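Local coordinates for cytoplasmic protein (Cryptococcus neoformans var. grubii serotype A, PDB 7LPO) that probably hydrolyses steryl beta-glucosides, splitting glucose from the sterol, as a glycosidase of glycosyl hydrolase family 5, at residues 96-101 with 137-142; 207-212 with 274-279; 464-469 with 486-491; 734-739 with 766-771. One frame throughout, in Å; residues are numbered along the deposited sequence.

Contact 1. Residues 96-101 with 137-142; sequences YNLLRY and RVFMDP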
loop_
_atom_site.group_PDB
_atom_site.type_symbol
_atom_site.label_atom_id
_atom_site.label_comp_id
_atom_site.label_asym_id
_atom_site.label_seq_id
_atom_site.Cartn_x
_atom_site.Cartn_y
_atom_site.Cartn_z
ATOM N N TYR A 96 -0.799 -17.226 7.181
ATOM C CA TYR A 96 -1.330 -15.871 7.225
ATOM C C TYR A 96 -2.686 -15.831 7.917
ATOM O O TYR A 96 -3.496 -16.750 7.785
ATOM C CB TYR A 96 -1.436 -15.310 5.813
ATOM C CG TYR A 96 -0.086 -15.181 5.137
ATOM C CD1 TYR A 96 1.050 -14.861 5.871
ATOM C CD2 TYR A 96 0.051 -15.368 3.772
ATOM C CE1 TYR A 96 2.280 -14.744 5.269
ATOM C CE2 TYR A 96 1.285 -15.247 3.161
ATOM C CZ TYR A 96 2.392 -14.942 3.913
ATOM O OH TYR A 96 3.622 -14.831 3.311
ATOM N N ASN A 97 -2.909 -14.768 8.694
ATOM C CA ASN A 97 -4.189 -14.534 9.353
ATOM C C ASN A 97 -4.729 -13.137 9.071
ATOM O O ASN A 97 -5.663 -12.692 9.755
ATOM C CB ASN A 97 -4.060 -14.743 10.865
ATOM C CG ASN A 97 -2.935 -13.914 11.476
ATOM O OD1 ASN A 97 -2.326 -13.082 10.802
ATOM N ND2 ASN A 97 -2.659 -14.137 12.758
ATOM N N LEU A 98 -4.174 -12.434 8.087
ATOM C CA LEU A 98 -4.505 -11.040 7.842
ATOM C C LEU A 98 -4.591 -10.787 6.347
ATOM O O LEU A 98 -3.815 -11.340 5.562
ATOM C CB LEU A 98 -3.456 -10.108 8.462
ATOM C CG LEU A 98 -3.555 -8.610 8.167
ATOM C CD1 LEU A 98 -4.643 -7.984 9.003
ATOM C CD2 LEU A 98 -2.212 -7.941 8.438
ATOM N N LEU A 99 -5.546 -9.951 5.965
ATOM C CA LEU A 99 -5.711 -9.513 4.588
ATOM C C LEU A 99 -5.965 -8.018 4.613
ATOM O O LEU A 99 -6.821 -7.559 5.370
ATOM C CB LEU A 99 -6.877 -10.226 3.894
ATOM C CG LEU A 99 -6.801 -11.744 3.780
ATOM C CD1 LEU A 99 -8.153 -12.278 3.345
ATOM C CD2 LEU A 99 -5.718 -12.168 2.820
ATOM N N ARG A 100 -5.190 -7.266 3.831
ATOM C CA ARG A 100 -5.484 -5.869 3.545
ATOM C C ARG A 100 -6.294 -5.871 2.257
ATOM O O ARG A 100 -5.784 -6.258 1.199
ATOM C CB ARG A 100 -4.203 -5.055 3.411
ATOM C CG ARG A 100 -4.448 -3.569 3.183
ATOM C CD ARG A 100 -3.189 -2.803 3.466
ATOM N NE ARG A 100 -3.288 -1.378 3.176
ATOM C CZ ARG A 100 -2.844 -0.806 2.062
ATOM N NH1 ARG A 100 -2.289 -1.536 1.095
ATOM N NH2 ARG A 100 -2.952 0.506 1.915
ATOM N N TYR A 101 -7.569 -5.500 2.354
ATOM C CA TYR A 101 -8.500 -5.691 1.250
ATOM C C TYR A 101 -8.553 -4.439 0.386
ATOM O O TYR A 101 -8.944 -3.371 0.858
ATOM C CB TYR A 101 -9.897 -6.047 1.760
ATOM C CG TYR A 101 -10.803 -6.406 0.614
ATOM C CD1 TYR A 101 -11.466 -5.419 -0.106
ATOM C CD2 TYR A 101 -10.950 -7.730 0.208
ATOM C CE1 TYR A 101 -12.276 -5.744 -1.187
ATOM C CE2 TYR A 101 -11.764 -8.062 -0.871
ATOM C CZ TYR A 101 -12.423 -7.062 -1.558
ATOM O OH TYR A 101 -13.220 -7.383 -2.638
ATOM N N ARG A 137 -8.564 -12.121 9.632
ATOM C CA ARG A 137 -8.865 -10.742 9.981
ATOM C C ARG A 137 -8.594 -9.882 8.753
ATOM O O ARG A 137 -7.696 -10.175 7.959
ATOM C CB ARG A 137 -8.022 -10.256 11.161
ATOM C CG ARG A 137 -8.079 -11.140 12.399
ATOM C CD ARG A 137 -9.492 -11.236 13.012
ATOM N NE ARG A 137 -9.391 -11.822 14.348
ATOM C CZ ARG A 137 -10.146 -11.489 15.391
ATOM N NH1 ARG A 137 -11.098 -10.570 15.271
ATOM N NH2 ARG A 137 -9.939 -12.075 16.563
ATOM N N VAL A 138 -9.384 -8.825 8.589
ATOM C CA VAL A 138 -9.315 -7.978 7.405
ATOM C C VAL A 138 -9.369 -6.515 7.833
ATOM O O VAL A 138 -10.144 -6.152 8.726
ATOM C CB VAL A 138 -10.476 -8.278 6.430
ATOM C CG1 VAL A 138 -10.462 -7.287 5.279
ATOM C CG2 VAL A 138 -10.426 -9.702 5.907
ATOM N N PHE A 139 -8.560 -5.665 7.191
ATOM C CA PHE A 139 -8.805 -4.230 7.238
ATOM C C PHE A 139 -8.859 -3.690 5.813
ATOM O O PHE A 139 -8.207 -4.201 4.896
ATOM C CB PHE A 139 -7.805 -3.469 8.150
ATOM C CG PHE A 139 -6.400 -3.381 7.648
ATOM C CD1 PHE A 139 -5.532 -4.431 7.810
ATOM C CD2 PHE A 139 -5.927 -2.203 7.102
ATOM C CE1 PHE A 139 -4.220 -4.335 7.381
ATOM C CE2 PHE A 139 -4.623 -2.096 6.669
ATOM C CZ PHE A 139 -3.763 -3.158 6.819
ATOM N N MET A 140 -9.725 -2.701 5.634
ATOM C CA MET A 140 -10.127 -2.221 4.321
ATOM C C MET A 140 -9.200 -1.110 3.845
ATOM O O MET A 140 -8.889 -0.183 4.597
ATOM C CB MET A 140 -11.564 -1.705 4.370
ATOM C CG MET A 140 -12.577 -2.647 4.997
ATOM S SD MET A 140 -12.672 -4.245 4.156
ATOM C CE MET A 140 -13.436 -3.937 2.652
ATOM N N ASP A 141 -8.790 -1.189 2.587
ATOM C CA ASP A 141 -7.860 -0.231 1.998
ATOM C C ASP A 141 -8.544 0.494 0.853
ATOM O O ASP A 141 -8.698 -0.081 -0.239
ATOM C CB ASP A 141 -6.604 -0.949 1.510
ATOM C CG ASP A 141 -5.862 -0.185 0.417
ATOM O OD1 ASP A 141 -5.914 1.072 0.389
ATOM O OD2 ASP A 141 -5.221 -0.858 -0.420
ATOM N N PRO A 142 -8.999 1.740 1.055
ATOM C CA PRO A 142 -9.410 2.572 -0.087
ATOM C C PRO A 142 -8.193 2.964 -0.907
ATOM O O PRO A 142 -7.399 3.822 -0.499
ATOM C CB PRO A 142 -10.066 3.793 0.571
ATOM C CG PRO A 142 -9.882 3.637 2.022
ATOM C CD PRO A 142 -8.930 2.525 2.290
HETATM O O HOH W 1 -4.986 2.681 2.344
#
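The guanidinium of R100 lies stacked against the carboxylate of D141, the two planes only 11° apart, so NH1 of R100 meets OD2 of D141 at 3.4 Å as a salt bridge of charge alone, with no N-H aimed at the oxygen. The N-H groups of R100 turn instead to D267, E521, N42 and N270, and a water bridges NH2 of R100, weakly, to OD1 of D141; D141 OD2 also binds H143. The aliphatic part of the same arginine, extended with CG anti to the backbone N (chi1 -177°), spans the F139 ring: CD of R100 comes within 3.4 Å of CZ of F139, and CG makes a CH-pi contact over the face. At the ring's edge sits L98, its CD1 3.9 Å from F139 CD1. This is the tight part: inside a TIM barrel a flat ring and a long arginine pack closely, the charged tip matched by acidic partners. Strands 98-104 and 137-143 run parallel as barrel neighbours, joined by a crossover through helix 118-133, and five backbone bonds zip the pair, among them D141 N to Y101 O at 2.8 Å. On the other face Y101 CB rests 3.8 Å from V138 CG1, and the methyl CE of M140 lies 3.7 Å from Y101 CD1. The looser end is R137, partly exposed at the strand's start, where a long polar chain can bond to H19.

Contact 2. Residues 207-212 with 274-279; sequences ANQTIW and EGLIGC
L276 lays its CD2 methyl across the side chain of Q209, 3.8 Å from CG and 3.7 Å from NE2, so that a branched apolar tip covers the methylene part of the glutamine as well as one flank of its amide. Q209, extended beyond CG, offers the length needed to run under the leucine, and P299 of helix 299-306 touches both. Beside this pair the backbone itself comes close to helix 206-221: CA of G275 is 3.5 Å from O of Q209, and N of G275 is 3.4 Å from CB of W212. A residue without a side chain suits such a spot, all the more because G275 has positive phi (52°) at the second position of a type II' turn from E274 to I277. A type II turn from L276 to C279 follows, with G278 at its third position, so the loop after barrel strand 263-267 folds back sharply onto the helix. T213 OG1 ties the two parts, bonded to both Q209 O and L276 N. The indole of W212 is fixed within the helix by NE1 to OD1 of N208 at 2.8 Å, a bent bond (132°), while W147 packs edge-to-face against it. E274, whose CB points away from the helix, forms a salt bridge with R433.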
loop_
_atom_site.group_PDB
_atom_site.type_symbol
_atom_site.label_atom_id
_atom_site.label_comp_id
_atom_site.label_asym_id
_atom_site.label_seq_id
_atom_site.Cartn_x
_atom_site.Cartn_y
_atom_site.Cartn_z
ATOM N N ALA A 207 -0.895 16.790 -13.988
ATOM C CA ALA A 207 -2.252 16.380 -13.638
ATOM C C ALA A 207 -2.358 16.072 -12.149
ATOM O O ALA A 207 -3.234 16.599 -11.452
ATOM C CB ALA A 207 -2.678 15.174 -14.478
ATOM N N ASN A 208 -1.489 15.191 -11.650
ATOM C CA ASN A 208 -1.484 14.891 -10.223
ATOM C C ASN A 208 -1.157 16.132 -9.400
ATOM O O ASN A 208 -1.686 16.312 -8.296
ATOM C CB ASN A 208 -0.470 13.788 -9.911
ATOM C CG ASN A 208 -1.076 12.404 -9.953
ATOM O OD1 ASN A 208 -1.375 11.817 -8.914
ATOM N ND2 ASN A 208 -1.253 11.865 -11.164
ATOM N N GLN A 209 -0.238 16.972 -9.896
ATOM C CA GLN A 209 0.138 18.165 -9.143
ATOM C C GLN A 209 -1.065 19.077 -8.958
ATOM O O GLN A 209 -1.234 19.699 -7.904
ATOM C CB GLN A 209 1.273 18.908 -9.854
ATOM C CG GLN A 209 2.638 18.296 -9.635
ATOM C CD GLN A 209 3.685 18.838 -10.587
ATOM O OE1 GLN A 209 3.404 19.124 -11.759
ATOM N NE2 GLN A 209 4.906 18.983 -10.089
ATOM N N THR A 210 -1.930 19.149 -9.966
ATOM C CA THR A 210 -3.135 19.958 -9.855
ATOM C C THR A 210 -4.175 19.261 -8.998
ATOM O O THR A 210 -4.699 19.845 -8.042
ATOM C CB THR A 210 -3.702 20.249 -11.246
ATOM O OG1 THR A 210 -2.739 20.991 -11.996
ATOM C CG2 THR A 210 -4.999 21.048 -11.150
ATOM N N ILE A 211 -4.469 18.000 -9.319
ATOM C CA ILE A 211 -5.625 17.333 -8.737
ATOM C C ILE A 211 -5.449 17.169 -7.238
ATOM O O ILE A 211 -6.391 17.379 -6.468
ATOM C CB ILE A 211 -5.866 15.981 -9.434
ATOM C CG1 ILE A 211 -6.368 16.212 -10.857
ATOM C CG2 ILE A 211 -6.883 15.152 -8.656
ATOM C CD1 ILE A 211 -6.281 14.979 -11.753
ATOM N N TRP A 212 -4.244 16.783 -6.800
ATOM C CA TRP A 212 -4.004 16.606 -5.374
ATOM C C TRP A 212 -4.038 17.934 -4.627
ATOM O O TRP A 212 -4.456 17.972 -3.467
ATOM C CB TRP A 212 -2.669 15.901 -5.158
ATOM C CG TRP A 212 -2.708 14.444 -5.441
ATOM C CD1 TRP A 212 -2.050 13.791 -6.432
ATOM C CD2 TRP A 212 -3.457 13.449 -4.727
ATOM N NE1 TRP A 212 -2.332 12.444 -6.378
ATOM C CE2 TRP A 212 -3.196 12.210 -5.342
ATOM C CE3 TRP A 212 -4.322 13.487 -3.626
ATOM C CZ2 TRP A 212 -3.758 11.015 -4.893
ATOM C CZ3 TRP A 212 -4.876 12.301 -3.178
ATOM C CH2 TRP A 212 -4.594 11.080 -3.814
ATOM N N GLU A 274 0.679 14.766 -2.591
ATOM C CA GLU A 274 0.810 16.084 -1.980
ATOM C C GLU A 274 0.605 17.207 -2.988
ATOM O O GLU A 274 0.592 18.379 -2.600
ATOM C CB GLU A 274 2.189 16.231 -1.317
ATOM C CG GLU A 274 2.674 14.967 -0.615
ATOM C CD GLU A 274 3.840 15.212 0.356
ATOM O OE1 GLU A 274 3.994 14.417 1.315
ATOM O OE2 GLU A 274 4.602 16.191 0.162
ATOM N N GLY A 275 0.448 16.875 -4.266
ATOM C CA GLY A 275 0.342 17.896 -5.291
ATOM C C GLY A 275 1.482 18.886 -5.231
ATOM O O GLY A 275 2.651 18.524 -5.081
ATOM N N LEU A 276 1.145 20.163 -5.347
ATOM C CA LEU A 276 2.129 21.227 -5.259
ATOM C C LEU A 276 2.250 21.804 -3.857
ATOM O O LEU A 276 3.016 22.751 -3.657
ATOM C CB LEU A 276 1.770 22.328 -6.247
ATOM C CG LEU A 276 1.949 21.910 -7.707
ATOM C CD1 LEU A 276 1.349 22.938 -8.633
ATOM C CD2 LEU A 276 3.428 21.692 -8.011
ATOM N N ILE A 277 1.523 21.250 -2.886
ATOM C CA ILE A 277 1.475 21.830 -1.551
ATOM C C ILE A 277 2.848 21.735 -0.906
ATOM O O ILE A 277 3.442 20.652 -0.825
ATOM C CB ILE A 277 0.431 21.113 -0.688
ATOM C CG1 ILE A 277 -0.977 21.291 -1.247
ATOM C CG2 ILE A 277 0.495 21.629 0.726
ATOM C CD1 ILE A 277 -1.948 20.243 -0.729
ATOM N N GLY A 278 3.348 22.864 -0.421
ATOM C CA GLY A 278 4.665 22.913 0.165
ATOM C C GLY A 278 5.786 23.137 -0.817
ATOM O O GLY A 278 6.945 23.195 -0.397
ATOM N N CYS A 279 5.490 23.263 -2.109
ATOM C CA CYS A 279 6.548 23.541 -3.068
ATOM C C CYS A 279 7.214 24.858 -2.704
ATOM O O CYS A 279 6.540 25.877 -2.535
ATOM C CB CYS A 279 5.999 23.611 -4.491
ATOM S SG CYS A 279 7.322 23.864 -5.721
#

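Contact 3. Residues 464-469 with 486-491; sequences WNWFNA and VRIGEG
OE2 of E490 is gripped twice: NE1 of W464 donates to it at 2.8 Å, and a water donates at 2.6 Å. The tryptophan bond is fairly straight (159°) and uses the syn lone pair of the carboxylate, with the oxygen almost in the indole plane. E490 reaches it through a chain bent at chi2, and an acidic residue in the first turn of helix 490-512 probably suits the helix dipole. G489, at the N-cap, has a positive phi that glycine accepts readily, and its N bonds to W466 O at 3.2 Å. Beyond the non-hydrogen-bonded pair F467-I488, N468 and R487 form a hydrogen-bonded antiparallel pair, with R487 N to N468 O at 2.8 Å. On the opposite face CD1 of I488 rests against both CB of F467 (3.4 Å) and CZ3 of W466 (3.7 Å). The chi1 of W466, 51°, turns the indole so that its face receives the edge of the F467 ring. The ribbon and the loop leading into it lie against three helices: W464 packs on 547-559 at K551, A552 and C555, N468 on I493 and I497 of helix 490-512, and F467 and N468 on L457 of helix 456-461.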
loop_
_atom_site.group_PDB
_atom_site.type_symbol
_atom_site.label_atom_id
_atom_site.label_comp_id
_atom_site.label_asym_id
_atom_site.label_seq_id
_atom_site.Cartn_x
_atom_site.Cartn_y
_atom_site.Cartn_z
ATOM N N TRP A 464 18.609 -7.551 -6.955
ATOM C CA TRP A 464 19.095 -7.696 -5.586
ATOM C C TRP A 464 20.570 -7.331 -5.623
ATOM O O TRP A 464 21.400 -8.115 -6.088
ATOM C CB TRP A 464 18.895 -9.105 -5.060
ATOM C CG TRP A 464 19.458 -9.277 -3.687
ATOM C CD1 TRP A 464 20.427 -10.155 -3.310
ATOM C CD2 TRP A 464 19.105 -8.538 -2.506
ATOM N NE1 TRP A 464 20.692 -10.023 -1.965
ATOM C CE2 TRP A 464 19.895 -9.039 -1.447
ATOM C CE3 TRP A 464 18.199 -7.505 -2.243
ATOM C CZ2 TRP A 464 19.801 -8.553 -0.147
ATOM C CZ3 TRP A 464 18.103 -7.019 -0.948
ATOM C CH2 TRP A 464 18.902 -7.540 0.083
ATOM N N ASN A 465 20.901 -6.128 -5.161
ATOM C CA ASN A 465 22.263 -5.621 -5.243
ATOM C C ASN A 465 23.127 -6.104 -4.088
ATOM O O ASN A 465 22.635 -6.380 -2.993
ATOM C CB ASN A 465 22.240 -4.098 -5.254
ATOM C CG ASN A 465 21.476 -3.554 -6.433
ATOM O OD1 ASN A 465 20.330 -3.095 -6.318
ATOM N ND2 ASN A 465 22.101 -3.621 -7.590
ATOM N N TRP A 466 24.435 -6.189 -4.343
ATOM C CA TRP A 466 25.410 -6.514 -3.309
ATOM C C TRP A 466 25.674 -5.333 -2.390
ATOM O O TRP A 466 26.437 -5.468 -1.427
ATOM C CB TRP A 466 26.726 -6.997 -3.941
ATOM C CG TRP A 466 27.278 -6.089 -4.999
ATOM C CD1 TRP A 466 27.064 -6.177 -6.341
ATOM C CD2 TRP A 466 28.142 -4.962 -4.805
ATOM N NE1 TRP A 466 27.728 -5.165 -6.999
ATOM C CE2 TRP A 466 28.399 -4.409 -6.076
ATOM C CE3 TRP A 466 28.723 -4.369 -3.683
ATOM C CZ2 TRP A 466 29.198 -3.282 -6.252
ATOM C CZ3 TRP A 466 29.520 -3.255 -3.858
ATOM C CH2 TRP A 466 29.747 -2.718 -5.134
ATOM N N PHE A 467 25.067 -4.186 -2.682
ATOM C CA PHE A 467 25.098 -3.006 -1.836
ATOM C C PHE A 467 23.670 -2.517 -1.631
ATOM O O PHE A 467 22.747 -2.910 -2.347
ATOM C CB PHE A 467 25.915 -1.881 -2.473
ATOM C CG PHE A 467 25.350 -1.412 -3.779
ATOM C CD1 PHE A 467 25.666 -2.070 -4.953
ATOM C CD2 PHE A 467 24.474 -0.339 -3.830
ATOM C CE1 PHE A 467 25.136 -1.662 -6.166
ATOM C CE2 PHE A 467 23.938 0.071 -5.034
ATOM C CZ PHE A 467 24.273 -0.593 -6.207
ATOM N N ASN A 468 23.494 -1.648 -0.648
ATOM C CA ASN A 468 22.217 -0.981 -0.434
ATOM C C ASN A 468 22.515 0.262 0.387
ATOM O O ASN A 468 23.670 0.532 0.729
ATOM C CB ASN A 468 21.188 -1.902 0.238
ATOM C CG ASN A 468 19.750 -1.510 -0.090
ATOM O OD1 ASN A 468 19.414 -0.323 -0.155
ATOM N ND2 ASN A 468 18.895 -2.509 -0.301
ATOM N N ALA A 469 21.474 1.028 0.692
ATOM C CA ALA A 469 21.665 2.284 1.398
ATOM C C ALA A 469 20.450 2.575 2.260
ATOM O O ALA A 469 19.323 2.186 1.932
ATOM C CB ALA A 469 21.911 3.439 0.424
ATOM N N VAL A 486 25.685 3.973 3.005
ATOM C CA VAL A 486 25.843 2.785 2.175
ATOM C C VAL A 486 26.263 1.589 3.024
ATOM O O VAL A 486 27.051 1.710 3.974
ATOM C CB VAL A 486 26.863 3.060 1.057
ATOM C CG1 VAL A 486 27.140 1.794 0.254
ATOM C CG2 VAL A 486 26.367 4.175 0.146
ATOM N N ARG A 487 25.738 0.415 2.671
ATOM C CA ARG A 487 26.131 -0.831 3.310
ATOM C C ARG A 487 26.451 -1.869 2.249
ATOM O O ARG A 487 25.879 -1.862 1.154
ATOM C CB ARG A 487 25.044 -1.377 4.227
ATOM C CG ARG A 487 24.569 -0.396 5.258
ATOM C CD ARG A 487 25.603 -0.184 6.377
ATOM N NE ARG A 487 24.997 0.649 7.406
ATOM C CZ ARG A 487 24.900 1.970 7.327
ATOM N NH1 ARG A 487 25.410 2.609 6.281
ATOM N NH2 ARG A 487 24.309 2.651 8.297
ATOM N N ILE A 488 27.383 -2.758 2.591
ATOM C CA ILE A 488 27.885 -3.786 1.690
ATOM C C ILE A 488 27.696 -5.138 2.352
ATOM O O ILE A 488 27.984 -5.296 3.541
ATOM C CB ILE A 488 29.375 -3.553 1.363
ATOM C CG1 ILE A 488 29.565 -2.225 0.633
ATOM C CG2 ILE A 488 29.940 -4.713 0.558
ATOM C CD1 ILE A 488 28.642 -2.021 -0.506
ATOM N N GLY A 489 27.213 -6.105 1.594
ATOM C CA GLY A 489 27.146 -7.466 2.102
ATOM C C GLY A 489 25.814 -7.786 2.744
ATOM O O GLY A 489 25.109 -6.920 3.254
ATOM N N GLU A 490 25.474 -9.079 2.724
ATOM C CA GLU A 490 24.171 -9.518 3.209
ATOM C C GLU A 490 23.947 -9.085 4.650
ATOM O O GLU A 490 22.898 -8.524 4.983
ATOM C CB GLU A 490 24.050 -11.038 3.094
ATOM C CG GLU A 490 23.984 -11.564 1.673
ATOM C CD GLU A 490 22.604 -11.401 1.043
ATOM O OE1 GLU A 490 21.586 -11.676 1.724
ATOM O OE2 GLU A 490 22.550 -11.006 -0.142
ATOM N N GLY A 491 24.915 -9.356 5.521
ATOM C CA GLY A 491 24.794 -9.062 6.930
ATOM C C GLY A 491 24.497 -7.599 7.190
ATOM O O GLY A 491 23.449 -7.243 7.746
HETATM O O HOH W 2 23.728 -8.795 -0.831
#

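Contact 4. Residues 734-739 with 766-771; sequences VTIVAS and IEVQRN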
loop_
_atom_site.group_PDB
_atom_site.type_symbol
_atom_site.label_atom_id
_atom_site.label_comp_id
_atom_site.label_asym_id
_atom_site.label_seq_id
_atom_site.Cartn_x
_atom_site.Cartn_y
_atom_site.Cartn_z
ATOM N N VAL A 734 10.682 -31.792 13.855
ATOM C CA VAL A 734 11.472 -30.714 14.438
ATOM C C VAL A 734 11.976 -31.107 15.822
ATOM O O VAL A 734 11.425 -31.981 16.493
ATOM C CB VAL A 734 10.673 -29.397 14.557
ATOM C CG1 VAL A 734 10.262 -28.857 13.196
ATOM C CG2 VAL A 734 9.434 -29.603 15.443
ATOM N N THR A 735 13.026 -30.407 16.250
ATOM C CA THR A 735 13.528 -30.439 17.616
ATOM C C THR A 735 13.234 -29.091 18.262
ATOM O O THR A 735 13.492 -28.047 17.658
ATOM C CB THR A 735 15.031 -30.728 17.642
ATOM O OG1 THR A 735 15.259 -32.108 17.315
ATOM C CG2 THR A 735 15.606 -30.429 19.032
ATOM N N ILE A 736 12.692 -29.113 19.477
ATOM C CA ILE A 736 12.255 -27.912 20.178
ATOM C C ILE A 736 12.970 -27.829 21.520
ATOM O O ILE A 736 13.018 -28.811 22.267
ATOM C CB ILE A 736 10.729 -27.908 20.380
ATOM C CG1 ILE A 736 10.010 -27.885 19.022
ATOM C CG2 ILE A 736 10.317 -26.729 21.246
ATOM C CD1 ILE A 736 8.544 -28.235 19.103
ATOM N N VAL A 737 13.505 -26.651 21.831
ATOM C CA VAL A 737 14.175 -26.384 23.100
ATOM C C VAL A 737 13.534 -25.136 23.694
ATOM O O VAL A 737 13.713 -24.030 23.169
ATOM C CB VAL A 737 15.687 -26.191 22.926
ATOM C CG1 VAL A 737 16.354 -25.918 24.272
ATOM C CG2 VAL A 737 16.302 -27.414 22.262
ATOM N N ALA A 738 12.783 -25.309 24.777
ATOM C CA ALA A 738 12.153 -24.203 25.484
ATOM C C ALA A 738 12.763 -24.053 26.873
ATOM O O ALA A 738 13.025 -25.046 27.558
ATOM C CB ALA A 738 10.641 -24.412 25.593
ATOM N N SER A 739 12.981 -22.803 27.284
ATOM C CA SER A 739 13.650 -22.531 28.550
ATOM C C SER A 739 12.736 -22.776 29.744
ATOM O O SER A 739 13.221 -23.103 30.833
ATOM C CB SER A 739 14.146 -21.084 28.574
ATOM O OG SER A 739 13.046 -20.191 28.485
ATOM N N ILE A 766 12.331 -19.953 23.166
ATOM C CA ILE A 766 12.014 -21.218 22.517
ATOM C C ILE A 766 12.785 -21.257 21.208
ATOM O O ILE A 766 12.808 -20.267 20.468
ATOM C CB ILE A 766 10.498 -21.388 22.278
ATOM C CG1 ILE A 766 10.205 -22.815 21.816
ATOM C CG2 ILE A 766 9.972 -20.378 21.273
ATOM C CD1 ILE A 766 8.764 -23.242 22.031
ATOM N N GLU A 767 13.428 -22.390 20.932
ATOM C CA GLU A 767 14.211 -22.578 19.721
ATOM C C GLU A 767 13.717 -23.812 18.980
ATOM O O GLU A 767 13.407 -24.837 19.596
ATOM C CB GLU A 767 15.695 -22.708 20.045
ATOM C CG GLU A 767 16.228 -21.547 20.863
ATOM C CD GLU A 767 17.528 -21.871 21.568
ATOM O OE1 GLU A 767 18.579 -21.859 20.892
ATOM O OE2 GLU A 767 17.496 -22.136 22.796
ATOM N N VAL A 768 13.648 -23.701 17.658
ATOM C CA VAL A 768 13.091 -24.738 16.801
ATOM C C VAL A 768 14.011 -24.917 15.603
ATOM O O VAL A 768 14.567 -23.942 15.084
ATOM C CB VAL A 768 11.667 -24.373 16.334
ATOM C CG1 VAL A 768 11.113 -25.446 15.382
ATOM C CG2 VAL A 768 10.747 -24.168 17.523
ATOM N N GLN A 769 14.179 -26.163 15.167
ATOM C CA GLN A 769 14.823 -26.423 13.889
ATOM C C GLN A 769 14.344 -27.762 13.362
ATOM O O GLN A 769 13.938 -28.640 14.128
ATOM C CB GLN A 769 16.352 -26.419 13.988
ATOM C CG GLN A 769 16.946 -27.490 14.874
ATOM C CD GLN A 769 18.440 -27.289 15.080
ATOM O OE1 GLN A 769 19.200 -27.149 14.120
ATOM N NE2 GLN A 769 18.863 -27.256 16.334
ATOM N N ARG A 770 14.407 -27.914 12.043
ATOM C CA ARG A 770 14.092 -29.196 11.435
ATOM C C ARG A 770 15.189 -30.208 11.748
ATOM O O ARG A 770 16.381 -29.914 11.610
ATOM C CB ARG A 770 13.929 -29.051 9.926
ATOM C CG ARG A 770 13.471 -30.341 9.253
ATOM C CD ARG A 770 13.294 -30.154 7.755
ATOM N NE ARG A 770 12.912 -31.405 7.104
ATOM C CZ ARG A 770 13.781 -32.285 6.611
ATOM N NH1 ARG A 770 15.091 -32.070 6.687
ATOM N NH2 ARG A 770 13.342 -33.393 6.046
ATOM N N ASN A 771 14.784 -31.400 12.173
ATOM C CA ASN A 771 15.737 -32.477 12.406
ATOM C C ASN A 771 16.437 -32.842 11.109
ATOM O O ASN A 771 15.785 -33.209 10.126
ATOM C CB ASN A 771 15.018 -33.690 12.980
ATOM C CG ASN A 771 14.551 -33.455 14.388
ATOM O OD1 ASN A 771 15.266 -32.857 15.198
ATOM N ND2 ASN A 771 13.342 -33.907 14.691
HETATM O O HOH W 3 15.891 -26.510 18.625
HETATM O O HOH W 4 15.575 -21.876 24.419
#
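V768 sets one methyl against each of two residues of the facing strand: its CG1 reaches V734 CB at 4.1 Å and its CG2 reaches I736 CG1, also at 4.1 Å. The beta-branched valine thus fills the dip between V734 and I736 with both of its bumps. Two residues away on the same face, I766 works the same way with a longer arm. Its CG1 stands anti to the backbone N (chi1 -171°), which carries CD1 to within 3.9 Å of I736 CG2, and the short side chain of A738 lets I766 lie close, A738 CB being 4.1 Å from I766 CG1. The two isoleucines run alongside each other in the same sense, flank to flank. The opposite face bears T735, V737, E767 and Q769, more polar and lying nearer to solvent; there a water donates to T735 O at 3.0 Å and, weakly, to E767 O. The backbones are held by T735 N to Q769 O and V737 N to E767 O, both 2.9 Å, and by the reverse bonds of both pairs, Q769 N to T735 O and E767 N to V737 O. The apolar face packs on L750 and W752 of strand 749-753 and on Y716. Strand 734-738 edges a four-stranded antiparallel sheet with one face against another sheet, consistent with the beta-sandwich expected of the family's C-terminal domain.

The four contacts follow one another along the chain and none touches another. Contact 1 lies in the TIM barrel, its centre 11 Å from that of the chain. In glycosyl hydrolase family 5 the catalytic pocket sits at the C-terminal ends of the barrel strands, and the residues around R100 and D141 lie toward that end. Contact 2, where the loop after strand 263-267 meets helix 206-221, is the nearest neighbour of contact 1: contacts 1 and 2 have about 8 Å between nearest atoms and 29 Å between centres. Contact 3 stays about 17 Å from contact 1 by nearest atoms. Contact 4 belongs to the C-terminal domain, its centre 54 Å from that of contact 2, on the opposite side of the chain's centre.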